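Local coordinates for protein NAD nucleotidase (Haemophilus influenzae, PDB 3ZTV) that hydrolyses NAD and nucleoside 5'-phosphates, yielding adenosine and nicotinamide riboside, and carries zinc ions in its phosphoesterase domain, at residues Ile121-Ala126 with Asn138-Tyr143; Ser125-Pro130 with Ile156-Val161; Asp178-Ala183 with Gln214-Ile219; Ala85-Met90 with Leu116-Ile121. All blocks are in the same frame, centred on the assembly; numbering follows the deposited sequence.

In the fold
All four contacts lie in the calcineurin-like phosphoesterase domain and are largely buried, though contacts 1 and 3 keep exposed lysines at their fringes; contact 2 comes nearest the zinc site. Contacts 1 and 2 share S125 and A126 and are mostly polar: backbone bonds in 1, where the edges of two β-sheets meet, a single backbone bond plus an asparagine amide in 2. Contacts 3 and 4 have no hydrogen bond between their segments and pack apolar side chains of helices against loops that lead into strands. Contact 3 adjoins contact 2 through helix 179-191. Contact 4, joined to contact 1 through I121, is about 30 Å from contact 3 between centres. Contacts 1 to 3 touch the second subunit.

Contact 1 (Ile121-Ala126 with Asn138-Tyr143); sequences IPVLSA and NKWKPY
V123 and S125 flank the backbone of K141 and bond to it on both sides. K141 N donates to V123 O (3.2 Å) in a nearly straight bond, 170° at the hydrogen, while S125 N donates to K141 O (2.9 Å). This is a single bridge of the parallel pattern centred on L124, whose CA also lies 3.1 Å from K141 O in a CA-H...O contact. It joins strand 123-124, outermost in one sheet, to the residues leading into strand 143-148, outermost in another.

The side chain of W140 runs along this seam. Its CB rests 3.3 Å from V123 O and 3.7 Å from the V123 CG1 methyl. With chi1 at 60°, the indole leaves CB between the backbone N and the carbonyl carbon and swings toward S125. There CD1 comes 3.5 Å from S125 O, which lies at the ring edge, near its plane. NE1 passes S125 CB and gives its hydrogen to V128 O; the six-membered ring continues to L116 and P130. On the other side of K141, A126 CB packs on P142 CB at 3.7 Å, a fit suited to two compact residues.

A water accepts from V123 N and donates to K139 O, extending the join where the backbones diverge. Every hydrogen bond across the contact is thus main chain to main chain, so the side chains are left to pack, and the indole can use its one N-H as a tie to the next strand.

Contact 2 (Ser125-Pro130 with Ile156-Val161); sequences SANVIP and IGLDTV
A126 and N127 tie a connecting loop to G157 and D159 of strand 151-159 in the calcineurin-like phosphoesterase fold, close to the zinc site. Three hydrogen bonds do most of the work. One is between backbones: A126 N donates to G157 O over 2.8 Å, approaching from above the carbonyl plane instead of along a lone pair. Glycine suits its position because S125 passes so near, with the CA atoms of S125 and G157 4.1 Å apart, that a side chain here would point at the loop and run into S125 N.

The other two belong to the carboxamide of N127, which pairs with both backbone groups of D159 much as a neighbouring strand would. OD1 accepts from D159 N (2.9 Å, 167° at the hydrogen), and ND2 donates to D159 O, which lies in the amide plane. Asparagine fits here because its acceptor and donor match one residue's N-H and C=O. The amide has a further tie, from ND2 to Y177 O, so its rotation is fixed by three bonds.

Van der Waals contacts surround the polar ones. Two set methyls against the amide: L158 points its CB away, yet CD1 turns back to lie 3.5 Å from N127 CG, its side chain meeting the amide at about a right angle, and V161 CG2 comes close to N127 ND2. A126 CB touches I156 CG2 at 3.8 Å. D159 thus has its backbone held while its side chain lies against H203, a probable zinc ligand; from the 125-130 segment, V128 CG2 packs on D159 CB at 3.6 Å.

Contact 3 (Asp178-Ala183 with Gln214-Ile219); sequences DEIATA and QKVNDI
The carbonyl O of D178 is gripped twice by T182, at the start of the helix whose I180 and A183 lean on V216 and I219. T182 OG1 donates to it over 2.8 Å and T182 N over 2.9 Å, the two reaching the oxygen from opposite faces of its plane. Threonine suits this place because its hydroxyl can add to the ordinary helical bond. D178 is also the N-cap: its OD2 accepts from A181 N at 169°, on the anti side of the carboxylate, and its negative charge would probably be favoured at a helix N-terminus.

Across the contact the interaction is apolar. V216, the first residue to leave helical angles after helix 206-215, enters between I180 and A183, one turn apart on their helix. Its CG2 meets I180 CG2 at 3.9 Å and lies near I180 O, while CG1 faces the carbonyl carbon of A183. The I219 chain is extended beyond its branch (chi2 178°), carrying CD1 to 3.9 Å from A183 CB; the small alanine leaves room for that methyl. At the fringe, the aliphatic part of K215 passes I180 CD1, and its NZ forms a salt bridge with E211.

The contact joins the helices of two successive β-α-β crossovers: helix 179-191, between parallel strands 151-159 and 198-203, and the end of helix 206-215, leading on to strand 221-224. E179 and T182 rest on L158 of the sheet, while T182 also meets I185 of the second subunit.

Contact 4 (Ala85-Met90 with Leu116-Ile121); sequences ADAAVM and LEPLKI
A87 and L119 bring their backbones together, with CA atoms 4.8 Å apart, before the chains diverge to 7.5 Å between the CA atoms of M90 and I121. Residues 85-90 are regular helix; 116-121 form the irregular turn of a β-α-β crossover in the calcineurin-like domain, leaving helix 108-116 for strand 123-124, parallel to strand 97-99.

Alanine suits the close approach, since its lone methyl leaves room for the turn: A87 CB lies 3.7 Å from P118 CG, with L119 N just beyond. One helical turn later, M90 takes up the wider gap. L119 holds CG anti to its N (chi1 -177°), sending CD1 toward M90, and the methionine chain bends at chi3 (77°) around that methyl. L119 CD1 is consequently 3.9 Å from M90 CB and 4.0 Å from M90 CE, with SD at a similar distance. A flexible thioether is well suited to wrapping a branched leucine in this way.

N91, next in the helix, bonds through its side chain to P118 O and K120 N, adding a polar tie beside the apolar patch. The turn is braced internally too, K120 NZ donating to E117 O. Where the turn runs into the strand, I121 CD1 packs over the helix backbone, 3.8 Å from M90 O.

Contact 1 (Ile121-Ala126 with Asn138-Tyr143)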
loop_
_atom_site.group_PDB
_atom_site.type_symbol
_atom_site.label_atom_id
_atom_site.label_comp_id
_atom_site.label_asym_id
_atom_site.label_seq_id
_atom_site.Cartn_x
_atom_site.Cartn_y
_atom_site.Cartn_z
ATOM N N ILE A 121 13.985 -26.400 8.699
ATOM C CA ILE A 121 12.556 -26.113 8.777
ATOM C C ILE A 121 12.146 -25.246 7.573
ATOM O O ILE A 121 12.770 -24.216 7.325
ATOM C CB ILE A 121 12.244 -25.337 10.082
ATOM C CG1 ILE A 121 12.771 -26.087 11.322
ATOM C CG2 ILE A 121 10.763 -25.023 10.190
ATOM C CD1 ILE A 121 12.412 -27.574 11.377
ATOM N N PRO A 122 11.091 -25.640 6.835
ATOM C CA PRO A 122 10.640 -24.789 5.723
ATOM C C PRO A 122 10.296 -23.373 6.169
ATOM O O PRO A 122 9.635 -23.190 7.199
ATOM C CB PRO A 122 9.385 -25.502 5.231
ATOM C CG PRO A 122 9.648 -26.949 5.532
ATOM C CD PRO A 122 10.384 -26.935 6.860
ATOM N N VAL A 123 10.733 -22.381 5.395
ATOM C CA VAL A 123 10.543 -20.979 5.748
ATOM C C VAL A 123 9.506 -20.332 4.821
ATOM O O VAL A 123 9.544 -20.528 3.596
ATOM C CB VAL A 123 11.877 -20.194 5.678
ATOM C CG1 VAL A 123 11.682 -18.769 6.142
ATOM C CG2 VAL A 123 12.965 -20.889 6.496
ATOM N N LEU A 124 8.587 -19.556 5.400
ATOM C CA LEU A 124 7.570 -18.830 4.635
ATOM C C LEU A 124 7.617 -17.329 4.904
ATOM O O LEU A 124 7.756 -16.905 6.059
ATOM C CB LEU A 124 6.176 -19.328 5.015
ATOM C CG LEU A 124 5.897 -20.822 4.926
ATOM C CD1 LEU A 124 4.507 -21.128 5.496
ATOM C CD2 LEU A 124 6.016 -21.303 3.494
ATOM N N SER A 125 7.460 -16.530 3.851
ATOM C CA SER A 125 7.267 -15.086 4.000
ATOM C C SER A 125 6.778 -14.511 2.673
ATOM O O SER A 125 7.518 -14.498 1.679
ATOM C CB SER A 125 8.547 -14.376 4.449
ATOM O OG SER A 125 8.258 -13.025 4.745
ATOM N N ALA A 126 5.523 -14.073 2.647
ATOM C CA ALA A 126 4.890 -13.625 1.408
ATOM C C ALA A 126 5.117 -12.149 1.083
ATOM O O ALA A 126 4.979 -11.765 -0.071
ATOM C CB ALA A 126 3.392 -13.927 1.437
ATOM N N ASN A 138 15.462 -17.207 -3.323
ATOM C CA ASN A 138 15.033 -18.608 -3.267
ATOM C C ASN A 138 15.317 -19.335 -1.947
ATOM O O ASN A 138 15.495 -20.554 -1.936
ATOM C CB ASN A 138 15.633 -19.419 -4.428
ATOM C CG ASN A 138 14.982 -19.113 -5.766
ATOM O OD1 ASN A 138 15.611 -19.250 -6.817
ATOM N ND2 ASN A 138 13.721 -18.699 -5.734
ATOM N N LYS A 139 15.370 -18.602 -0.839
ATOM C CA LYS A 139 15.617 -19.230 0.456
ATOM C C LYS A 139 14.323 -19.477 1.242
ATOM O O LYS A 139 14.331 -20.145 2.272
ATOM C CB LYS A 139 16.587 -18.389 1.283
ATOM C CG LYS A 139 18.001 -18.293 0.706
ATOM C CD LYS A 139 18.658 -19.661 0.563
ATOM C CE LYS A 139 20.105 -19.538 0.082
ATOM N NZ LYS A 139 20.706 -20.874 -0.167
ATOM N N TRP A 140 13.212 -18.927 0.757
ATOM C CA TRP A 140 11.900 -19.179 1.342
ATOM C C TRP A 140 10.831 -19.004 0.286
ATOM O O TRP A 140 11.114 -18.512 -0.817
ATOM C CB TRP A 140 11.638 -18.261 2.526
ATOM C CG TRP A 140 11.651 -16.785 2.231
ATOM C CD1 TRP A 140 10.629 -16.020 1.692
ATOM C CD2 TRP A 140 12.726 -15.880 2.503
ATOM N NE1 TRP A 140 11.017 -14.697 1.626
ATOM C CE2 TRP A 140 12.306 -14.591 2.098
ATOM C CE3 TRP A 140 14.016 -16.034 3.039
ATOM C CZ2 TRP A 140 13.118 -13.471 2.252
ATOM C CZ3 TRP A 140 14.815 -14.920 3.171
ATOM C CH2 TRP A 140 14.375 -13.661 2.775
ATOM N N LYS A 141 9.608 -19.407 0.621
ATOM C CA LYS A 141 8.451 -19.314 -0.274
ATOM C C LYS A 141 7.370 -18.451 0.366
ATOM O O LYS A 141 7.353 -18.294 1.589
ATOM C CB LYS A 141 7.904 -20.708 -0.580
ATOM C CG LYS A 141 8.871 -21.559 -1.379
ATOM C CD LYS A 141 8.263 -22.882 -1.804
ATOM C CE LYS A 141 8.281 -23.881 -0.662
ATOM N NZ LYS A 141 7.707 -25.205 -1.056
ATOM N N PRO A 142 6.461 -17.884 -0.443
ATOM C CA PRO A 142 5.391 -17.069 0.153
ATOM C C PRO A 142 4.322 -17.887 0.890
ATOM O O PRO A 142 3.724 -17.387 1.846
ATOM C CB PRO A 142 4.784 -16.344 -1.061
ATOM C CG PRO A 142 5.101 -17.252 -2.226
ATOM C CD PRO A 142 6.474 -17.796 -1.918
ATOM N N TYR A 143 4.082 -19.120 0.461
ATOM C CA TYR A 143 3.050 -19.959 1.074
ATOM C C TYR A 143 3.372 -21.421 0.810
ATOM O O TYR A 143 4.274 -21.740 0.031
ATOM C CB TYR A 143 1.648 -19.629 0.531
ATOM C CG TYR A 143 1.410 -20.112 -0.891
ATOM C CD1 TYR A 143 1.903 -19.397 -1.991
ATOM C CD2 TYR A 143 0.718 -21.293 -1.144
ATOM C CE1 TYR A 143 1.691 -19.837 -3.292
ATOM C CE2 TYR A 143 0.516 -21.746 -2.449
ATOM C CZ TYR A 143 1.001 -21.007 -3.516
ATOM O OH TYR A 143 0.806 -21.438 -4.817
HETATM O O HOH W 1 12.966 -22.535 3.292
#

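Contact 2 (Ser125-Pro130 with Ile156-Val161)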
loop_
_atom_site.group_PDB
_atom_site.type_symbol
_atom_site.label_atom_id
_atom_site.label_comp_id
_atom_site.label_asym_id
_atom_site.label_seq_id
_atom_site.Cartn_x
_atom_site.Cartn_y
_atom_site.Cartn_z
ATOM N N SER A 125 7.460 -16.530 3.851
ATOM C CA SER A 125 7.267 -15.086 4.000
ATOM C C SER A 125 6.778 -14.511 2.673
ATOM O O SER A 125 7.518 -14.498 1.679
ATOM C CB SER A 125 8.547 -14.376 4.449
ATOM O OG SER A 125 8.258 -13.025 4.745
ATOM N N ALA A 126 5.523 -14.073 2.647
ATOM C CA ALA A 126 4.890 -13.625 1.408
ATOM C C ALA A 126 5.117 -12.149 1.083
ATOM O O ALA A 126 4.979 -11.765 -0.071
ATOM C CB ALA A 126 3.392 -13.927 1.437
ATOM N N ASN A 127 5.453 -11.326 2.077
ATOM C CA ASN A 127 5.601 -9.887 1.849
ATOM C C ASN A 127 7.058 -9.419 1.963
ATOM O O ASN A 127 7.327 -8.211 2.005
ATOM C CB ASN A 127 4.679 -9.058 2.760
ATOM C CG ASN A 127 5.062 -9.140 4.230
ATOM O OD1 ASN A 127 5.527 -10.172 4.710
ATOM N ND2 ASN A 127 4.841 -8.052 4.949
ATOM N N VAL A 128 7.992 -10.374 2.023
ATOM C CA VAL A 128 9.422 -10.084 2.051
ATOM C C VAL A 128 10.014 -10.865 0.883
ATOM O O VAL A 128 10.042 -12.101 0.901
ATOM C CB VAL A 128 10.053 -10.516 3.386
ATOM C CG1 VAL A 128 11.518 -10.104 3.428
ATOM C CG2 VAL A 128 9.278 -9.914 4.563
ATOM N N ILE A 129 10.459 -10.157 -0.153
ATOM C CA ILE A 129 10.759 -10.802 -1.432
ATOM C C ILE A 129 12.135 -10.364 -1.966
ATOM O O ILE A 129 12.307 -9.216 -2.373
ATOM C CB ILE A 129 9.653 -10.511 -2.501
ATOM C CG1 ILE A 129 8.257 -10.827 -1.949
ATOM C CG2 ILE A 129 9.895 -11.347 -3.744
ATOM C CD1 ILE A 129 7.114 -10.517 -2.944
ATOM N N PRO A 130 13.125 -11.276 -1.953
ATOM C CA PRO A 130 14.451 -10.875 -2.438
ATOM C C PRO A 130 14.550 -10.866 -3.961
ATOM O O PRO A 130 13.983 -11.733 -4.638
ATOM C CB PRO A 130 15.372 -11.956 -1.858
ATOM C CG PRO A 130 14.626 -12.502 -0.676
ATOM C CD PRO A 130 13.194 -12.504 -1.148
ATOM N N ILE A 156 0.268 -19.152 4.831
ATOM C CA ILE A 156 0.918 -17.978 4.251
ATOM C C ILE A 156 1.812 -17.351 5.317
ATOM O O ILE A 156 1.377 -17.178 6.455
ATOM C CB ILE A 156 -0.138 -16.921 3.835
ATOM C CG1 ILE A 156 -1.137 -17.489 2.828
ATOM C CG2 ILE A 156 0.508 -15.654 3.280
ATOM C CD1 ILE A 156 -2.388 -16.655 2.730
ATOM N N GLY A 157 3.053 -17.002 4.976
ATOM C CA GLY A 157 3.915 -16.327 5.930
ATOM C C GLY A 157 3.844 -14.818 5.775
ATOM O O GLY A 157 3.575 -14.323 4.676
ATOM N N LEU A 158 4.128 -14.073 6.842
ATOM C CA LEU A 158 4.058 -12.610 6.794
ATOM C C LEU A 158 4.966 -11.979 7.846
ATOM O O LEU A 158 5.035 -12.473 8.977
ATOM C CB LEU A 158 2.609 -12.139 7.018
ATOM C CG LEU A 158 2.194 -10.774 6.450
ATOM C CD1 LEU A 158 2.066 -10.818 4.932
ATOM C CD2 LEU A 158 0.866 -10.323 7.070
ATOM N N ASP A 159 5.611 -10.868 7.492
ATOM C CA ASP A 159 6.482 -10.140 8.421
ATOM C C ASP A 159 5.994 -8.724 8.658
ATOM O O ASP A 159 5.262 -8.150 7.844
ATOM C CB ASP A 159 7.902 -10.075 7.847
ATOM C CG ASP A 159 9.003 -10.013 8.918
ATOM O OD1 ASP A 159 8.739 -9.771 10.120
ATOM O OD2 ASP A 159 10.187 -10.206 8.524
ATOM N N THR A 160 6.377 -8.170 9.798
ATOM C CA THR A 160 6.196 -6.756 10.056
ATOM C C THR A 160 7.108 -5.939 9.128
ATOM O O THR A 160 8.272 -6.302 8.901
ATOM C CB THR A 160 6.436 -6.442 11.541
ATOM O OG1 THR A 160 6.063 -5.082 11.802
ATOM C CG2 THR A 160 7.895 -6.718 11.986
ATOM N N VAL A 161 6.581 -4.858 8.558
ATOM C CA VAL A 161 7.293 -4.101 7.525
ATOM C C VAL A 161 8.133 -2.947 8.080
ATOM O O VAL A 161 9.369 -3.015 8.065
ATOM C CB VAL A 161 6.342 -3.614 6.404
ATOM C CG1 VAL A 161 7.086 -2.707 5.440
ATOM C CG2 VAL A 161 5.747 -4.815 5.665
#

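Contact 3 (Asp178-Ala183 with Gln214-Ile219)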
loop_
_atom_site.group_PDB
_atom_site.type_symbol
_atom_site.label_atom_id
_atom_site.label_comp_id
_atom_site.label_asym_id
_atom_site.label_seq_id
_atom_site.Cartn_x
_atom_site.Cartn_y
_atom_site.Cartn_z
ATOM N N ASP A 178 3.124 -4.201 1.918
ATOM C CA ASP A 178 2.126 -3.968 2.950
ATOM C C ASP A 178 1.506 -5.249 3.490
ATOM O O ASP A 178 1.109 -6.136 2.723
ATOM C CB ASP A 178 1.025 -3.060 2.402
ATOM C CG ASP A 178 -0.007 -2.722 3.444
ATOM O OD1 ASP A 178 0.316 -1.962 4.380
ATOM O OD2 ASP A 178 -1.150 -3.209 3.321
ATOM N N GLU A 179 1.419 -5.333 4.814
ATOM C CA GLU A 179 0.880 -6.516 5.487
ATOM C C GLU A 179 -0.570 -6.827 5.096
ATOM O O GLU A 179 -0.883 -7.958 4.729
ATOM C CB GLU A 179 0.968 -6.367 7.017
ATOM C CG GLU A 179 2.392 -6.190 7.601
ATOM C CD GLU A 179 2.802 -4.729 7.803
ATOM O OE1 GLU A 179 2.269 -3.838 7.082
ATOM O OE2 GLU A 179 3.664 -4.472 8.690
ATOM N N ILE A 180 -1.457 -5.836 5.208
ATOM C CA ILE A 180 -2.872 -6.042 4.880
ATOM C C ILE A 180 -3.063 -6.398 3.406
ATOM O O ILE A 180 -3.750 -7.375 3.082
ATOM C CB ILE A 180 -3.722 -4.804 5.257
ATOM C CG1 ILE A 180 -3.776 -4.669 6.784
ATOM C CG2 ILE A 180 -5.123 -4.884 4.643
ATOM C CD1 ILE A 180 -4.399 -3.383 7.281
ATOM N N ALA A 181 -2.463 -5.627 2.503
ATOM C CA ALA A 181 -2.628 -5.925 1.084
ATOM C C ALA A 181 -2.105 -7.310 0.739
ATOM O O ALA A 181 -2.741 -8.075 0.020
ATOM C CB ALA A 181 -1.964 -4.868 0.211
ATOM N N THR A 182 -0.929 -7.651 1.244
ATOM C CA THR A 182 -0.369 -8.959 0.928
ATOM C C THR A 182 -1.269 -10.085 1.429
ATOM O O THR A 182 -1.506 -11.067 0.720
ATOM C CB THR A 182 1.074 -9.135 1.475
ATOM O OG1 THR A 182 1.932 -8.138 0.895
ATOM C CG2 THR A 182 1.596 -10.542 1.170
ATOM N N ALA A 183 -1.730 -9.964 2.670
ATOM C CA ALA A 183 -2.626 -10.975 3.228
ATOM C C ALA A 183 -3.870 -11.171 2.360
ATOM O O ALA A 183 -4.237 -12.301 2.044
ATOM C CB ALA A 183 -3.007 -10.637 4.672
ATOM N N GLN A 214 -10.070 -8.275 10.981
ATOM C CA GLN A 214 -11.304 -7.500 10.822
ATOM C C GLN A 214 -11.472 -6.881 9.442
ATOM O O GLN A 214 -12.584 -6.484 9.073
ATOM C CB GLN A 214 -11.379 -6.417 11.891
ATOM C CG GLN A 214 -11.495 -6.979 13.296
ATOM C CD GLN A 214 -11.425 -5.902 14.350
ATOM O OE1 GLN A 214 -10.340 -5.450 14.713
ATOM N NE2 GLN A 214 -12.580 -5.479 14.846
ATOM N N LYS A 215 -10.388 -6.812 8.675
ATOM C CA LYS A 215 -10.396 -6.103 7.392
ATOM C C LYS A 215 -10.169 -6.983 6.175
ATOM O O LYS A 215 -10.366 -6.540 5.047
ATOM C CB LYS A 215 -9.363 -4.973 7.395
ATOM C CG LYS A 215 -9.692 -3.843 8.348
ATOM C CD LYS A 215 -8.734 -2.673 8.207
ATOM C CE LYS A 215 -9.158 -1.516 9.102
ATOM N NZ LYS A 215 -8.195 -0.378 9.043
ATOM N N VAL A 216 -9.743 -8.222 6.389
ATOM C CA VAL A 216 -9.351 -9.108 5.303
ATOM C C VAL A 216 -10.201 -10.376 5.346
ATOM O O VAL A 216 -10.421 -10.939 6.421
ATOM C CB VAL A 216 -7.842 -9.473 5.416
ATOM C CG1 VAL A 216 -7.453 -10.563 4.434
ATOM C CG2 VAL A 216 -6.968 -8.229 5.231
ATOM N N ASN A 217 -10.675 -10.807 4.180
ATOM C CA ASN A 217 -11.475 -12.026 4.067
ATOM C C ASN A 217 -10.654 -13.285 3.783
ATOM O O ASN A 217 -9.510 -13.219 3.315
ATOM C CB ASN A 217 -12.546 -11.872 2.969
ATOM C CG ASN A 217 -13.529 -10.759 3.260
ATOM O OD1 ASN A 217 -13.822 -9.916 2.395
ATOM N ND2 ASN A 217 -14.032 -10.736 4.476
ATOM N N ASP A 218 -11.251 -14.436 4.081
ATOM C CA ASP A 218 -10.767 -15.742 3.644
ATOM C C ASP A 218 -9.600 -16.313 4.461
ATOM O O ASP A 218 -9.043 -17.353 4.105
ATOM C CB ASP A 218 -10.448 -15.721 2.142
ATOM C CG ASP A 218 -11.639 -15.295 1.304
ATOM O OD1 ASP A 218 -12.744 -15.841 1.508
ATOM O OD2 ASP A 218 -11.463 -14.394 0.465
ATOM N N ILE A 219 -9.263 -15.645 5.561
ATOM C CA ILE A 219 -8.210 -16.147 6.462
ATOM C C ILE A 219 -8.840 -16.598 7.784
ATOM O O ILE A 219 -9.559 -15.831 8.429
ATOM C CB ILE A 219 -7.110 -15.083 6.701
ATOM C CG1 ILE A 219 -6.460 -14.683 5.368
ATOM C CG2 ILE A 219 -6.071 -15.573 7.722
ATOM C CD1 ILE A 219 -5.393 -13.604 5.514
#

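Contact 4 (Ala85-Met90 with Leu116-Ile121)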
loop_
_atom_site.group_PDB
_atom_site.type_symbol
_atom_site.label_atom_id
_atom_site.label_comp_id
_atom_site.label_asym_id
_atom_site.label_seq_id
_atom_site.Cartn_x
_atom_site.Cartn_y
_atom_site.Cartn_z
ATOM N N ALA A 85 23.155 -22.389 16.836
ATOM C CA ALA A 85 22.557 -23.026 18.006
ATOM C C ALA A 85 21.032 -23.012 17.905
ATOM O O ALA A 85 20.368 -24.011 18.197
ATOM C CB ALA A 85 23.014 -22.340 19.279
ATOM N N ASP A 86 20.488 -21.883 17.458
ATOM C CA ASP A 86 19.049 -21.758 17.260
ATOM C C ASP A 86 18.578 -22.712 16.176
ATOM O O ASP A 86 17.568 -23.395 16.342
ATOM C CB ASP A 86 18.675 -20.315 16.932
ATOM C CG ASP A 86 18.860 -19.399 18.114
ATOM O OD1 ASP A 86 18.127 -19.583 19.109
ATOM O OD2 ASP A 86 19.736 -18.511 18.065
ATOM N N ALA A 87 19.306 -22.781 15.064
ATOM C CA ALA A 87 18.947 -23.713 14.001
ATOM C C ALA A 87 18.936 -25.153 14.504
ATOM O O ALA A 87 18.042 -25.931 14.156
ATOM C CB ALA A 87 19.879 -23.558 12.788
ATOM N N ALA A 88 19.921 -25.503 15.330
ATOM C CA ALA A 88 20.042 -26.864 15.831
ATOM C C ALA A 88 18.836 -27.274 16.682
ATOM O O ALA A 88 18.274 -28.365 16.514
ATOM C CB ALA A 88 21.345 -27.024 16.619
ATOM N N VAL A 89 18.445 -26.413 17.611
ATOM C CA VAL A 89 17.319 -26.761 18.482
ATOM C C VAL A 89 15.979 -26.701 17.739
ATOM O O VAL A 89 15.074 -27.504 18.006
ATOM C CB VAL A 89 17.300 -25.966 19.811
ATOM C CG1 VAL A 89 18.596 -26.224 20.617
ATOM C CG2 VAL A 89 17.101 -24.477 19.569
ATOM N N MET A 90 15.859 -25.782 16.786
ATOM C CA MET A 90 14.666 -25.727 15.937
ATOM C C MET A 90 14.536 -26.987 15.091
ATOM O O MET A 90 13.454 -27.574 14.994
ATOM C CB MET A 90 14.707 -24.485 15.041
ATOM C CG MET A 90 14.519 -23.186 15.807
ATOM S SD MET A 90 14.923 -21.704 14.854
ATOM C CE MET A 90 13.472 -21.532 13.802
ATOM N N LEU A 116 19.777 -19.503 8.054
ATOM C CA LEU A 116 19.018 -20.322 7.113
ATOM C C LEU A 116 19.797 -21.535 6.582
ATOM O O LEU A 116 19.198 -22.565 6.270
ATOM C CB LEU A 116 18.488 -19.463 5.953
ATOM C CG LEU A 116 17.497 -18.356 6.346
ATOM C CD1 LEU A 116 16.928 -17.665 5.113
ATOM C CD2 LEU A 116 16.360 -18.903 7.201
ATOM N N GLU A 117 21.119 -21.408 6.475
ATOM C CA GLU A 117 21.931 -22.491 5.914
ATOM C C GLU A 117 21.773 -23.796 6.706
ATOM O O GLU A 117 21.427 -24.821 6.124
ATOM C CB GLU A 117 23.405 -22.088 5.772
ATOM C CG GLU A 117 24.298 -23.155 5.141
ATOM C CD GLU A 117 24.049 -23.351 3.651
ATOM O OE1 GLU A 117 23.026 -22.849 3.133
ATOM O OE2 GLU A 117 24.884 -24.008 2.993
ATOM N N PRO A 118 22.000 -23.764 8.036
ATOM C CA PRO A 118 21.807 -24.978 8.842
ATOM C C PRO A 118 20.333 -25.311 9.137
ATOM O O PRO A 118 20.037 -26.449 9.511
ATOM C CB PRO A 118 22.556 -24.659 10.144
ATOM C CG PRO A 118 22.558 -23.172 10.237
ATOM C CD PRO A 118 22.621 -22.675 8.810
ATOM N N LEU A 119 19.426 -24.343 8.982
ATOM C CA LEU A 119 18.014 -24.547 9.329
ATOM C C LEU A 119 17.317 -25.422 8.291
ATOM O O LEU A 119 17.363 -25.125 7.093
ATOM C CB LEU A 119 17.303 -23.195 9.472
ATOM C CG LEU A 119 15.841 -23.231 9.909
ATOM C CD1 LEU A 119 15.747 -23.692 11.348
ATOM C CD2 LEU A 119 15.198 -21.865 9.739
ATOM N N LYS A 120 16.685 -26.505 8.737
ATOM C CA LYS A 120 16.012 -27.416 7.815
ATOM C C LYS A 120 14.483 -27.304 7.866
ATOM O O LYS A 120 13.772 -28.021 7.152
ATOM C CB LYS A 120 16.471 -28.857 8.059
ATOM C CG LYS A 120 17.978 -29.043 7.869
ATOM C CD LYS A 120 18.434 -28.446 6.538
ATOM C CE LYS A 120 19.947 -28.405 6.414
ATOM N NZ LYS A 120 20.386 -27.659 5.199
ATOM N N ILE A 121 13.985 -26.400 8.699
ATOM C CA ILE A 121 12.556 -26.113 8.777
ATOM C C ILE A 121 12.146 -25.246 7.573
ATOM O O ILE A 121 12.770 -24.216 7.325
ATOM C CB ILE A 121 12.244 -25.337 10.082
ATOM C CG1 ILE A 121 12.771 -26.087 11.322
ATOM C CG2 ILE A 121 10.763 -25.023 10.190
ATOM C CD1 ILE A 121 12.412 -27.574 11.377
#